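Lipase (Photobacterium sp. M37, PDB 2ORY) catalyses the hydrolysis of triacylglycerols as a cold-adapted lipase of the alpha/beta hydrolase fold, probably through a Ser-His-Asp triad. Local coordinates at residues A[83-88]-A[158-163]; A[73-78]-A[150-155]; A[168-173]-A[182-187]. One frame throughout, in Å; residues are numbered along the deposited sequence.

How the contacts relate
Three contacts illustrate how one mixed sheet is covered by helices. Contacts 1 and 2 share helix 152-160, its last turn over strand 84-90 and its first over strand 66-78, and these two strands are antiparallel neighbours. Contact 3 lies nearer the centre of the chain and sets helix 175-189 on strand 166-173, the parallel neighbour of strand 84-90. Chemistry follows place: contact 1, only partly buried, mixes a lysine-tyrosine hydrogen bond with an aliphatic touch, whereas contacts 2 and 3 are buried and meet through apolar side-chain carbons alone. Contacts 2 and 3 also join directly, Met73 resting on Leu183 and Ile152 on Trp186.

Contact 1: residues A[83-88]-A[158-163]; sequences GEYVIA and EKIGPE
Tyr85 and Lys159 are brought together by two very different side-chain paths. The tyrosine holds CG opposite its carbonyl carbon (chi1 -52°), which sends the ring up from the strand toward the helix, while the lysine chain turns sharply at chi2 (65°) and again at chi4 (49°) and curls its end round to the hydroxyl edge of the ring. Its ammonium group arrives in the plane of the ring, at the edge near CE2, and NZ donates to the hydroxyl, Lys159 NZ to Tyr85 OH being 3.0 Å. The same hook lays the aliphatic part of the chain against the oxygen, with Lys159 CG 3.2 Å from Tyr85 OH. The nearby positive charge would be expected to polarise the phenol. Ile160 comes in obliquely, its CG1 4.3 Å from Tyr85 CE1, a loose apolar touch. The helix then ends, Gly161 leaving helical geometry with positive phi. Tyr85 lies near the start of strand 84-90, bonded through its backbone to Lys167 and Cys169 of the parallel strand 166-173; strand 66-78 runs antiparallel along the other side, and helix 152-160 covers this corner of the sheet with its C-terminal turn.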
ATOM      1  N   GLY A  83     -19.814   9.350   9.500  1.00 60.07           N
ATOM      2  CA  GLY A  83     -18.382   9.308   9.747  1.00 54.84           C
ATOM      3  C   GLY A  83     -17.716   7.947   9.651  1.00 47.51           C
ATOM      4  O   GLY A  83     -17.052   7.515  10.592  1.00 51.01           O
ATOM      5  N   GLU A  84     -17.895   7.264   8.525  1.00 45.18           N
ATOM      6  CA  GLU A  84     -17.278   5.946   8.297  1.00 45.19           C
ATOM      7  C   GLU A  84     -16.571   6.035   6.937  1.00 40.43           C
ATOM      8  O   GLU A  84     -17.201   5.945   5.884  1.00 39.26           O
ATOM      9  CB  GLU A  84     -18.357   4.848   8.273  1.00 50.55           C
ATOM     10  CG  GLU A  84     -18.002   3.499   8.955  1.00 57.15           C
ATOM     11  CD  GLU A  84     -17.218   2.531   8.066  1.00 60.38           C
ATOM     12  OE1 GLU A  84     -16.106   2.888   7.624  1.00 67.15           O
ATOM     13  OE2 GLU A  84     -17.710   1.406   7.817  1.00 56.47           O
ATOM     14  N   TYR A  85     -15.260   6.215   6.962  1.00 35.39           N
ATOM     15  CA  TYR A  85     -14.521   6.344   5.719  1.00 32.43           C
ATOM     16  C   TYR A  85     -13.370   5.375   5.490  1.00 30.64           C
ATOM     17  O   TYR A  85     -12.754   4.868   6.436  1.00 24.09           O
ATOM     18  CB  TYR A  85     -13.943   7.756   5.606  1.00 31.23           C
ATOM     19  CG  TYR A  85     -14.948   8.867   5.815  1.00 32.89           C
ATOM     20  CD1 TYR A  85     -15.329   9.266   7.099  1.00 28.13           C
ATOM     21  CD2 TYR A  85     -15.522   9.520   4.723  1.00 31.53           C
ATOM     22  CE1 TYR A  85     -16.258  10.291   7.284  1.00 28.19           C
ATOM     23  CE2 TYR A  85     -16.455  10.543   4.903  1.00 29.19           C
ATOM     24  CZ  TYR A  85     -16.817  10.924   6.183  1.00 31.73           C
ATOM     25  OH  TYR A  85     -17.742  11.937   6.354  1.00 36.39           O
ATOM     26  N   VAL A  86     -13.084   5.141   4.212  1.00 26.42           N
ATOM     27  CA  VAL A  86     -11.942   4.321   3.810  1.00 28.67           C
ATOM     28  C   VAL A  86     -11.038   5.186   2.923  1.00 25.44           C
ATOM     29  O   VAL A  86     -11.508   5.759   1.952  1.00 28.54           O
ATOM     30  CB  VAL A  86     -12.352   3.076   2.965  1.00 31.41           C
ATOM     31  CG1 VAL A  86     -11.107   2.363   2.457  1.00 26.29           C
ATOM     32  CG2 VAL A  86     -13.170   2.117   3.789  1.00 24.12           C
ATOM     33  N   ILE A  87      -9.761   5.320   3.271  1.00 27.43           N
ATOM     34  CA  ILE A  87      -8.823   6.050   2.413  1.00 23.23           C
ATOM     35  C   ILE A  87      -7.955   4.943   1.763  1.00 26.93           C
ATOM     36  O   ILE A  87      -7.245   4.221   2.464  1.00 27.00           O
ATOM     37  CB  ILE A  87      -7.904   6.970   3.218  1.00 25.59           C
ATOM     38  CG1 ILE A  87      -8.706   8.072   3.904  1.00 23.62           C
ATOM     39  CG2 ILE A  87      -6.828   7.529   2.307  1.00 23.54           C
ATOM     40  CD1 ILE A  87      -7.826   8.976   4.776  1.00 23.67           C
ATOM     41  N   ALA A  88      -8.031   4.789   0.445  1.00 24.75           N
ATOM     42  CA  ALA A  88      -7.259   3.748  -0.237  1.00 27.04           C
ATOM     43  C   ALA A  88      -6.135   4.391  -1.058  1.00 29.61           C
ATOM     44  O   ALA A  88      -6.328   5.431  -1.691  1.00 26.30           O
ATOM     45  CB  ALA A  88      -8.180   2.906  -1.135  1.00 28.76           C
ATOM     46  N   GLU A 158     -13.064  19.535   6.430  1.00 35.53           N
ATOM     47  CA  GLU A 158     -14.305  20.123   5.950  1.00 36.06           C
ATOM     48  C   GLU A 158     -15.482  19.156   6.076  1.00 37.56           C
ATOM     49  O   GLU A 158     -16.615  19.555   6.377  1.00 29.88           O
ATOM     50  CB  GLU A 158     -14.118  20.542   4.491  1.00 32.57           C
ATOM     51  CG  GLU A 158     -15.385  20.803   3.722  1.00 44.94           C
ATOM     52  CD  GLU A 158     -15.108  21.082   2.257  1.00 53.83           C
ATOM     53  OE1 GLU A 158     -14.624  22.192   1.936  1.00 54.46           O
ATOM     54  OE2 GLU A 158     -15.360  20.176   1.425  1.00 59.07           O
ATOM     55  N   LYS A 159     -15.195  17.883   5.839  1.00 37.24           N
ATOM     56  CA  LYS A 159     -16.199  16.838   5.887  1.00 34.94           C
ATOM     57  C   LYS A 159     -16.508  16.446   7.329  1.00 36.97           C
ATOM     58  O   LYS A 159     -17.667  16.324   7.699  1.00 35.52           O
ATOM     59  CB  LYS A 159     -15.697  15.620   5.099  1.00 37.54           C
ATOM     60  CG  LYS A 159     -16.741  14.578   4.751  1.00 35.00           C
ATOM     61  CD  LYS A 159     -17.771  15.148   3.800  1.00 40.59           C
ATOM     62  CE  LYS A 159     -18.485  14.052   3.017  1.00 43.53           C
ATOM     63  NZ  LYS A 159     -18.987  12.956   3.871  1.00 41.77           N
ATOM     64  N   ILE A 160     -15.477  16.266   8.150  1.00 34.45           N
ATOM     65  CA  ILE A 160     -15.696  15.864   9.538  1.00 34.10           C
ATOM     66  C   ILE A 160     -15.860  17.008  10.533  1.00 35.23           C
ATOM     67  O   ILE A 160     -16.411  16.814  11.621  1.00 37.36           O
ATOM     68  CB  ILE A 160     -14.545  14.949  10.024  1.00 32.06           C
ATOM     69  CG1 ILE A 160     -14.529  13.679   9.187  1.00 31.82           C
ATOM     70  CG2 ILE A 160     -14.696  14.611  11.515  1.00 25.23           C
ATOM     71  CD1 ILE A 160     -13.420  12.714   9.584  1.00 34.90           C
ATOM     72  N   GLY A 161     -15.395  18.200  10.176  1.00 36.92           N
ATOM     73  CA  GLY A 161     -15.488  19.324  11.099  1.00 37.23           C
ATOM     74  C   GLY A 161     -14.302  19.268  12.056  1.00 39.89           C
ATOM     75  O   GLY A 161     -13.755  18.183  12.289  1.00 38.13           O
ATOM     76  N   PRO A 162     -13.887  20.407  12.641  1.00 39.40           N
ATOM     77  CA  PRO A 162     -12.750  20.459  13.573  1.00 42.25           C
ATOM     78  C   PRO A 162     -12.839  19.551  14.804  1.00 41.13           C
ATOM     79  O   PRO A 162     -11.817  19.212  15.392  1.00 40.72           O
ATOM     80  CB  PRO A 162     -12.674  21.943  13.944  1.00 40.49           C
ATOM     81  CG  PRO A 162     -14.116  22.382  13.856  1.00 41.48           C
ATOM     82  CD  PRO A 162     -14.562  21.715  12.566  1.00 40.70           C
ATOM     83  N   GLU A 163     -14.046  19.150  15.197  1.00 41.68           N
ATOM     84  CA  GLU A 163     -14.193  18.278  16.365  1.00 43.10           C
ATOM     85  C   GLU A 163     -15.073  17.064  16.101  1.00 40.99           C
ATOM     86  O   GLU A 163     -15.388  16.305  17.016  1.00 36.19           O
ATOM     87  CB  GLU A 163     -14.774  19.063  17.539  1.00 47.48           C
ATOM     88  CG  GLU A 163     -13.868  20.163  18.049  1.00 56.30           C
ATOM     89  CD  GLU A 163     -12.523  19.635  18.508  1.00 59.71           C
ATOM     90  OE1 GLU A 163     -12.496  18.742  19.383  1.00 60.48           O
ATOM     91  OE2 GLU A 163     -11.493  20.113  17.990  1.00 63.18           O
TER

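Contact 2: residues A[73-78]-A[150-155]; sequences MYVIQK and KTILQF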
ATOM      1  N   MET A  73      -4.887   8.141  -4.874  1.00 26.07           N
ATOM      2  CA  MET A  73      -5.563   8.033  -3.591  1.00 27.87           C
ATOM      3  C   MET A  73      -7.002   8.506  -3.732  1.00 31.14           C
ATOM      4  O   MET A  73      -7.285   9.441  -4.494  1.00 30.86           O
ATOM      5  CB  MET A  73      -4.834   8.864  -2.519  1.00 29.33           C
ATOM      6  CG  MET A  73      -5.514   8.876  -1.135  1.00 16.95           C
ATOM      7  SD  MET A  73      -4.437   9.566   0.092  1.00 20.35           S
ATOM      8  CE  MET A  73      -4.325  11.290  -0.495  1.00 17.53           C
ATOM      9  N   TYR A  74      -7.908   7.816  -3.043  1.00 26.45           N
ATOM     10  CA  TYR A  74      -9.319   8.187  -3.027  1.00 25.16           C
ATOM     11  C   TYR A  74      -9.888   7.827  -1.655  1.00 28.08           C
ATOM     12  O   TYR A  74      -9.242   7.121  -0.857  1.00 20.33           O
ATOM     13  CB  TYR A  74     -10.110   7.491  -4.158  1.00 27.79           C
ATOM     14  CG  TYR A  74     -10.230   5.980  -4.063  1.00 28.59           C
ATOM     15  CD1 TYR A  74     -11.405   5.384  -3.640  1.00 32.62           C
ATOM     16  CD2 TYR A  74      -9.147   5.152  -4.354  1.00 30.27           C
ATOM     17  CE1 TYR A  74     -11.502   3.996  -3.499  1.00 35.83           C
ATOM     18  CE2 TYR A  74      -9.228   3.763  -4.212  1.00 30.53           C
ATOM     19  CZ  TYR A  74     -10.409   3.193  -3.780  1.00 34.29           C
ATOM     20  OH  TYR A  74     -10.485   1.836  -3.574  1.00 31.36           O
ATOM     21  N   VAL A  75     -11.076   8.354  -1.370  1.00 29.04           N
ATOM     22  CA  VAL A  75     -11.765   8.093  -0.111  1.00 32.31           C
ATOM     23  C   VAL A  75     -13.195   7.596  -0.381  1.00 30.60           C
ATOM     24  O   VAL A  75     -13.942   8.232  -1.123  1.00 30.30           O
ATOM     25  CB  VAL A  75     -11.841   9.372   0.753  1.00 32.71           C
ATOM     26  CG1 VAL A  75     -12.437   9.042   2.107  1.00 35.29           C
ATOM     27  CG2 VAL A  75     -10.458   9.993   0.907  1.00 27.48           C
ATOM     28  N   ILE A  76     -13.562   6.456   0.207  1.00 30.93           N
ATOM     29  CA  ILE A  76     -14.909   5.890   0.046  1.00 31.71           C
ATOM     30  C   ILE A  76     -15.627   6.100   1.374  1.00 33.09           C
ATOM     31  O   ILE A  76     -15.048   5.883   2.435  1.00 34.99           O
ATOM     32  CB  ILE A  76     -14.914   4.349  -0.200  1.00 27.33           C
ATOM     33  CG1 ILE A  76     -13.871   3.963  -1.244  1.00 33.93           C
ATOM     34  CG2 ILE A  76     -16.286   3.889  -0.637  1.00 29.74           C
ATOM     35  CD1 ILE A  76     -12.485   3.768  -0.629  1.00 40.10           C
ATOM     36  N   GLN A  77     -16.883   6.512   1.311  1.00 35.83           N
ATOM     37  CA  GLN A  77     -17.671   6.717   2.514  1.00 37.70           C
ATOM     38  C   GLN A  77     -18.859   5.763   2.495  1.00 37.50           C
ATOM     39  O   GLN A  77     -19.554   5.654   1.486  1.00 35.74           O
ATOM     40  CB  GLN A  77     -18.184   8.159   2.585  1.00 38.33           C
ATOM     41  CG  GLN A  77     -19.111   8.419   3.769  1.00 37.80           C
ATOM     42  CD  GLN A  77     -19.650   9.843   3.813  1.00 42.08           C
ATOM     43  OE1 GLN A  77     -20.273  10.250   4.794  1.00 43.80           O
ATOM     44  NE2 GLN A  77     -19.417  10.603   2.749  1.00 40.59           N
ATOM     45  N   LYS A  78     -19.079   5.066   3.602  1.00 37.42           N
ATOM     46  CA  LYS A  78     -20.210   4.155   3.709  1.00 40.53           C
ATOM     47  C   LYS A  78     -21.498   4.972   3.857  1.00 41.19           C
ATOM     48  O   LYS A  78     -21.631   5.746   4.805  1.00 40.49           O
ATOM     49  CB  LYS A  78     -20.036   3.243   4.926  1.00 40.64           C
ATOM     50  CG  LYS A  78     -21.332   2.592   5.404  1.00 43.35           C
ATOM     51  CD  LYS A  78     -21.289   1.079   5.331  1.00 41.00           C
ATOM     52  CE  LYS A  78     -20.299   0.494   6.320  1.00 41.68           C
ATOM     53  NZ  LYS A  78     -20.396  -0.993   6.372  1.00 35.90           N
ATOM     54  N   LYS A 150      -9.294  20.066  -3.304  1.00 33.85           N
ATOM     55  CA  LYS A 150      -9.009  20.040  -1.876  1.00 32.52           C
ATOM     56  C   LYS A 150      -8.003  18.943  -1.582  1.00 29.05           C
ATOM     57  O   LYS A 150      -8.068  17.871  -2.180  1.00 27.67           O
ATOM     58  CB  LYS A 150     -10.294  19.775  -1.091  1.00 37.76           C
ATOM     59  CG  LYS A 150     -11.278  20.926  -1.120  1.00 37.27           C
ATOM     60  CD  LYS A 150     -12.710  20.425  -1.206  1.00 45.27           C
ATOM     61  CE  LYS A 150     -13.691  21.588  -1.336  1.00 45.71           C
ATOM     62  NZ  LYS A 150     -15.019  21.116  -1.813  1.00 46.77           N
ATOM     63  N   THR A 151      -7.060  19.219  -0.687  1.00 27.45           N
ATOM     64  CA  THR A 151      -6.073  18.212  -0.305  1.00 31.49           C
ATOM     65  C   THR A 151      -6.842  17.242   0.582  1.00 30.76           C
ATOM     66  O   THR A 151      -7.965  17.538   0.989  1.00 27.30           O
ATOM     67  CB  THR A 151      -4.923  18.803   0.534  1.00 33.62           C
ATOM     68  OG1 THR A 151      -5.465  19.422   1.711  1.00 31.34           O
ATOM     69  CG2 THR A 151      -4.115  19.824  -0.295  1.00 32.49           C
ATOM     70  N   ILE A 152      -6.255  16.092   0.881  1.00 28.93           N
ATOM     71  CA  ILE A 152      -6.937  15.119   1.718  1.00 26.62           C
ATOM     72  C   ILE A 152      -7.209  15.739   3.097  1.00 29.81           C
ATOM     73  O   ILE A 152      -8.293  15.572   3.657  1.00 29.63           O
ATOM     74  CB  ILE A 152      -6.099  13.816   1.866  1.00 27.59           C
ATOM     75  CG1 ILE A 152      -6.877  12.771   2.676  1.00 26.72           C
ATOM     76  CG2 ILE A 152      -4.772  14.103   2.546  1.00 23.00           C
ATOM     77  CD1 ILE A 152      -8.062  12.218   1.970  1.00 22.66           C
ATOM     78  N   LEU A 153      -6.239  16.471   3.636  1.00 27.74           N
ATOM     79  CA  LEU A 153      -6.424  17.074   4.950  1.00 27.98           C
ATOM     80  C   LEU A 153      -7.552  18.111   4.945  1.00 28.67           C
ATOM     81  O   LEU A 153      -8.402  18.123   5.845  1.00 29.67           O
ATOM     82  CB  LEU A 153      -5.111  17.696   5.441  1.00 29.90           C
ATOM     83  CG  LEU A 153      -5.129  18.311   6.844  1.00 31.60           C
ATOM     84  CD1 LEU A 153      -5.678  17.308   7.830  1.00 31.75           C
ATOM     85  CD2 LEU A 153      -3.728  18.752   7.235  1.00 31.23           C
ATOM     86  N   GLN A 154      -7.566  18.984   3.943  1.00 28.08           N
ATOM     87  CA  GLN A 154      -8.622  19.977   3.846  1.00 26.13           C
ATOM     88  C   GLN A 154      -9.982  19.285   3.706  1.00 31.27           C
ATOM     89  O   GLN A 154     -10.960  19.689   4.347  1.00 32.49           O
ATOM     90  CB  GLN A 154      -8.374  20.897   2.650  1.00 28.86           C
ATOM     91  CG  GLN A 154      -7.091  21.726   2.778  1.00 32.60           C
ATOM     92  CD  GLN A 154      -6.714  22.425   1.487  1.00 36.02           C
ATOM     93  OE1 GLN A 154      -7.129  22.012   0.405  1.00 35.13           O
ATOM     94  NE2 GLN A 154      -5.905  23.475   1.590  1.00 39.10           N
ATOM     95  N   PHE A 155     -10.054  18.242   2.881  1.00 25.73           N
ATOM     96  CA  PHE A 155     -11.319  17.523   2.691  1.00 30.15           C
ATOM     97  C   PHE A 155     -11.858  16.904   3.990  1.00 30.62           C
ATOM     98  O   PHE A 155     -13.047  17.015   4.295  1.00 30.47           O
ATOM     99  CB  PHE A 155     -11.166  16.405   1.646  1.00 28.22           C
ATOM    100  CG  PHE A 155     -12.389  15.538   1.507  1.00 29.98           C
ATOM    101  CD1 PHE A 155     -13.515  16.002   0.841  1.00 28.09           C
ATOM    102  CD2 PHE A 155     -12.431  14.273   2.085  1.00 30.62           C
ATOM    103  CE1 PHE A 155     -14.657  15.223   0.756  1.00 29.77           C
ATOM    104  CE2 PHE A 155     -13.571  13.490   2.003  1.00 29.34           C
ATOM    105  CZ  PHE A 155     -14.688  13.966   1.337  1.00 22.94           C
TER
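Val75, toward the end of strand 66-78, faces Ile152 in the first turn of a helix, their CA atoms 8.7 Å apart, and the alternation of the strand turns Met73 to the same side. Ile152 meets the strand with two different parts of its side chain. With CG1 anti to the backbone N (chi1 -176°) and a bend at chi2, the long branch reaches down to the valine, where Val75 CG2 and Ile152 CD1 are only 3.4 Å apart, tighter than ordinary methyl contact. The branch point serves the methionine: Met73 is extended as far as its sulfur and then bends, so that its terminal methyl comes in roughly at a right angle to the isoleucine, Met73 CE lying 3.9 Å from Ile152 CB. The other valine methyl looks toward the next turn of the helix, with Val75 CG1 at 4.6 Å from Phe155 CE2. This is the layering of an alpha/beta hydrolase, in which a helix lies over one face of the central sheet with aliphatic groups between. The helix begins here with a capping box. Thr151 OG1 accepts from Gln154 N at 3.1 Å, and in return Thr151 N donates almost straight (173°) to Gln154 OE1 at 3.0 Å, approaching from above the carbonyl plane of the amide. Both bonds engage backbone N-H groups at the start of the helix. Just ahead of the cap, Lys150 O accepts from Trp56 NE1 on strand 52-63, and the Trp56 ring, which also touches Met73 and Val75, meets that of Phe155 at about 45°. Trp186 of helix 175-189 packs against Ile152.

Contact 3: residues A[168-173]-A[182-187]; sequences ICVTGH and TLALWL
Leu183, which meets Val170 across this contact, also sets CG in the plane of the Trp186 indole, at its edge, while Leu187 places CD2 over one face, 3.6 Å above the plane and displaced toward the rim. Leu153 of helix 152-160 touches the same indole, and the Tyr115 ring meets it at about 50°. Across the contact, Val170 divides its two methyls between neighbouring helix residues. Its CG1 stands opposite the backbone N (chi1 -169°) and reaches Leu183 CD2 at 4.1 Å, the two side chains crossing nearly at right angles. The other methyl packs on the alanine, with Val170 CG2 3.8 Å from Ala184 CB. Because alanine is so small, the backbones come close, Val170 CA lying 6.1 Å from Ala184 CA. Strand and helix are the first two elements of the beta-alpha-beta unit 166-173, 175-189 and 199-206, and the turn joining them fits the nucleophile elbow of lipases, with Gly172 in the GxSxG pattern and Ser174 the probable nucleophile. At that end of the strand His173 NE2 hydrogen-bonds to the carbonyl oxygen of His312, the probable triad histidine, and His173 ND1 to Tyr17 OH.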
ATOM      1  N   ILE A 168     -11.994   6.116  10.387  1.00 29.78           N
ATOM      2  CA  ILE A 168     -11.287   6.077   9.124  1.00 25.79           C
ATOM      3  C   ILE A 168     -10.310   4.924   9.101  1.00 22.93           C
ATOM      4  O   ILE A 168      -9.529   4.770  10.021  1.00 20.79           O
ATOM      5  CB  ILE A 168     -10.486   7.392   8.854  1.00 28.72           C
ATOM      6  CG1 ILE A 168     -11.455   8.567   8.698  1.00 25.99           C
ATOM      7  CG2 ILE A 168      -9.613   7.240   7.586  1.00 24.85           C
ATOM      8  CD1 ILE A 168     -10.817   9.846   8.198  1.00 31.94           C
ATOM      9  N   CYS A 169     -10.387   4.098   8.058  1.00 24.20           N
ATOM     10  CA  CYS A 169      -9.436   3.006   7.879  1.00 24.44           C
ATOM     11  C   CYS A 169      -8.600   3.380   6.640  1.00 22.83           C
ATOM     12  O   CYS A 169      -9.146   3.722   5.592  1.00 21.27           O
ATOM     13  CB  CYS A 169     -10.144   1.670   7.637  1.00 27.13           C
ATOM     14  SG  CYS A 169      -8.982   0.275   7.604  1.00 28.77           S
ATOM     15  N   VAL A 170      -7.278   3.354   6.764  1.00 25.74           N
ATOM     16  CA  VAL A 170      -6.416   3.683   5.631  1.00 20.47           C
ATOM     17  C   VAL A 170      -5.820   2.372   5.157  1.00 23.17           C
ATOM     18  O   VAL A 170      -5.169   1.667   5.925  1.00 25.46           O
ATOM     19  CB  VAL A 170      -5.277   4.648   6.041  1.00 23.73           C
ATOM     20  CG1 VAL A 170      -4.578   5.178   4.780  1.00 19.19           C
ATOM     21  CG2 VAL A 170      -5.837   5.788   6.930  1.00  8.32           C
ATOM     22  N   THR A 171      -6.055   2.036   3.892  1.00 22.40           N
ATOM     23  CA  THR A 171      -5.548   0.788   3.342  1.00 20.01           C
ATOM     24  C   THR A 171      -4.822   0.980   2.002  1.00 21.87           C
ATOM     25  O   THR A 171      -4.936   2.025   1.349  1.00 22.12           O
ATOM     26  CB  THR A 171      -6.704  -0.221   3.174  1.00 17.05           C
ATOM     27  OG1 THR A 171      -6.178  -1.516   2.909  1.00 18.07           O
ATOM     28  CG2 THR A 171      -7.603   0.182   2.018  1.00 25.56           C
ATOM     29  N   GLY A 172      -4.066  -0.039   1.606  1.00 22.84           N
ATOM     30  CA  GLY A 172      -3.327   0.029   0.363  1.00 20.40           C
ATOM     31  C   GLY A 172      -2.468  -1.205   0.213  1.00 21.92           C
ATOM     32  O   GLY A 172      -2.137  -1.856   1.207  1.00 19.55           O
ATOM     33  N   HIS A 173      -2.112  -1.517  -1.032  1.00 20.23           N
ATOM     34  CA  HIS A 173      -1.295  -2.682  -1.389  1.00 22.02           C
ATOM     35  C   HIS A 173       0.025  -2.275  -2.053  1.00 20.15           C
ATOM     36  O   HIS A 173       0.082  -1.269  -2.749  1.00 24.59           O
ATOM     37  CB  HIS A 173      -2.111  -3.584  -2.339  1.00 17.04           C
ATOM     38  CG  HIS A 173      -1.343  -4.729  -2.924  1.00 23.81           C
ATOM     39  ND1 HIS A 173      -0.649  -4.638  -4.116  1.00 28.19           N
ATOM     40  CD2 HIS A 173      -1.166  -6.000  -2.486  1.00 19.94           C
ATOM     41  CE1 HIS A 173      -0.079  -5.799  -4.382  1.00 23.95           C
ATOM     42  NE2 HIS A 173      -0.376  -6.644  -3.406  1.00 29.11           N
ATOM     43  N   THR A 182       1.885   4.654   6.647  1.00 29.55           N
ATOM     44  CA  THR A 182       2.620   5.866   6.957  1.00 26.81           C
ATOM     45  C   THR A 182       1.647   7.057   6.988  1.00 27.44           C
ATOM     46  O   THR A 182       1.713   7.877   7.898  1.00 29.56           O
ATOM     47  CB  THR A 182       3.776   6.092   5.924  1.00 26.99           C
ATOM     48  OG1 THR A 182       4.667   4.961   5.957  1.00 23.29           O
ATOM     49  CG2 THR A 182       4.586   7.370   6.259  1.00 21.37           C
ATOM     50  N   LEU A 183       0.718   7.130   6.033  1.00 23.06           N
ATOM     51  CA  LEU A 183      -0.221   8.243   6.008  1.00 21.48           C
ATOM     52  C   LEU A 183      -1.085   8.237   7.265  1.00 26.58           C
ATOM     53  O   LEU A 183      -1.332   9.301   7.850  1.00 25.18           O
ATOM     54  CB  LEU A 183      -1.126   8.204   4.760  1.00 20.97           C
ATOM     55  CG  LEU A 183      -2.060   9.426   4.633  1.00 22.35           C
ATOM     56  CD1 LEU A 183      -2.146   9.924   3.204  1.00 21.91           C
ATOM     57  CD2 LEU A 183      -3.434   9.060   5.116  1.00 24.34           C
ATOM     58  N   ALA A 184      -1.534   7.045   7.668  1.00 21.87           N
ATOM     59  CA  ALA A 184      -2.362   6.890   8.865  1.00 25.36           C
ATOM     60  C   ALA A 184      -1.649   7.445  10.098  1.00 24.42           C
ATOM     61  O   ALA A 184      -2.270   8.099  10.933  1.00 25.64           O
ATOM     62  CB  ALA A 184      -2.708   5.415   9.078  1.00 24.51           C
ATOM     63  N   LEU A 185      -0.350   7.181  10.219  1.00 23.20           N
ATOM     64  CA  LEU A 185       0.407   7.691  11.356  1.00 22.89           C
ATOM     65  C   LEU A 185       0.477   9.213  11.305  1.00 25.07           C
ATOM     66  O   LEU A 185       0.430   9.868  12.346  1.00 25.33           O
ATOM     67  CB  LEU A 185       1.841   7.130  11.396  1.00 27.55           C
ATOM     68  CG  LEU A 185       2.700   7.557  12.613  1.00 30.67           C
ATOM     69  CD1 LEU A 185       2.031   7.107  13.911  1.00 24.80           C
ATOM     70  CD2 LEU A 185       4.088   6.948  12.535  1.00 25.73           C
ATOM     71  N   TRP A 186       0.586   9.783  10.107  1.00 21.95           N
ATOM     72  CA  TRP A 186       0.651  11.230   9.994  1.00 24.32           C
ATOM     73  C   TRP A 186      -0.652  11.854  10.486  1.00 30.01           C
ATOM     74  O   TRP A 186      -0.629  12.856  11.195  1.00 30.35           O
ATOM     75  CB  TRP A 186       0.923  11.648   8.553  1.00 26.91           C
ATOM     76  CG  TRP A 186       0.517  13.057   8.245  1.00 21.15           C
ATOM     77  CD1 TRP A 186       1.020  14.196   8.795  1.00 25.48           C
ATOM     78  CD2 TRP A 186      -0.463  13.469   7.289  1.00 23.42           C
ATOM     79  NE1 TRP A 186       0.419  15.296   8.239  1.00 20.44           N
ATOM     80  CE2 TRP A 186      -0.498  14.881   7.311  1.00 20.85           C
ATOM     81  CE3 TRP A 186      -1.312  12.781   6.403  1.00 20.35           C
ATOM     82  CZ2 TRP A 186      -1.346  15.621   6.487  1.00 21.50           C
ATOM     83  CZ3 TRP A 186      -2.148  13.519   5.582  1.00 22.61           C
ATOM     84  CH2 TRP A 186      -2.158  14.930   5.628  1.00 16.72           C
ATOM     85  N   LEU A 187      -1.782  11.252  10.108  1.00 29.90           N
ATOM     86  CA  LEU A 187      -3.096  11.736  10.527  1.00 29.86           C
ATOM     87  C   LEU A 187      -3.207  11.633  12.045  1.00 27.68           C
ATOM     88  O   LEU A 187      -3.717  12.535  12.699  1.00 29.16           O
ATOM     89  CB  LEU A 187      -4.207  10.919   9.851  1.00 28.71           C
ATOM     90  CG  LEU A 187      -4.333  11.124   8.339  1.00 23.99           C
ATOM     91  CD1 LEU A 187      -5.443  10.254   7.728  1.00 17.21           C
ATOM     92  CD2 LEU A 187      -4.645  12.577   8.112  1.00 24.58           C
TER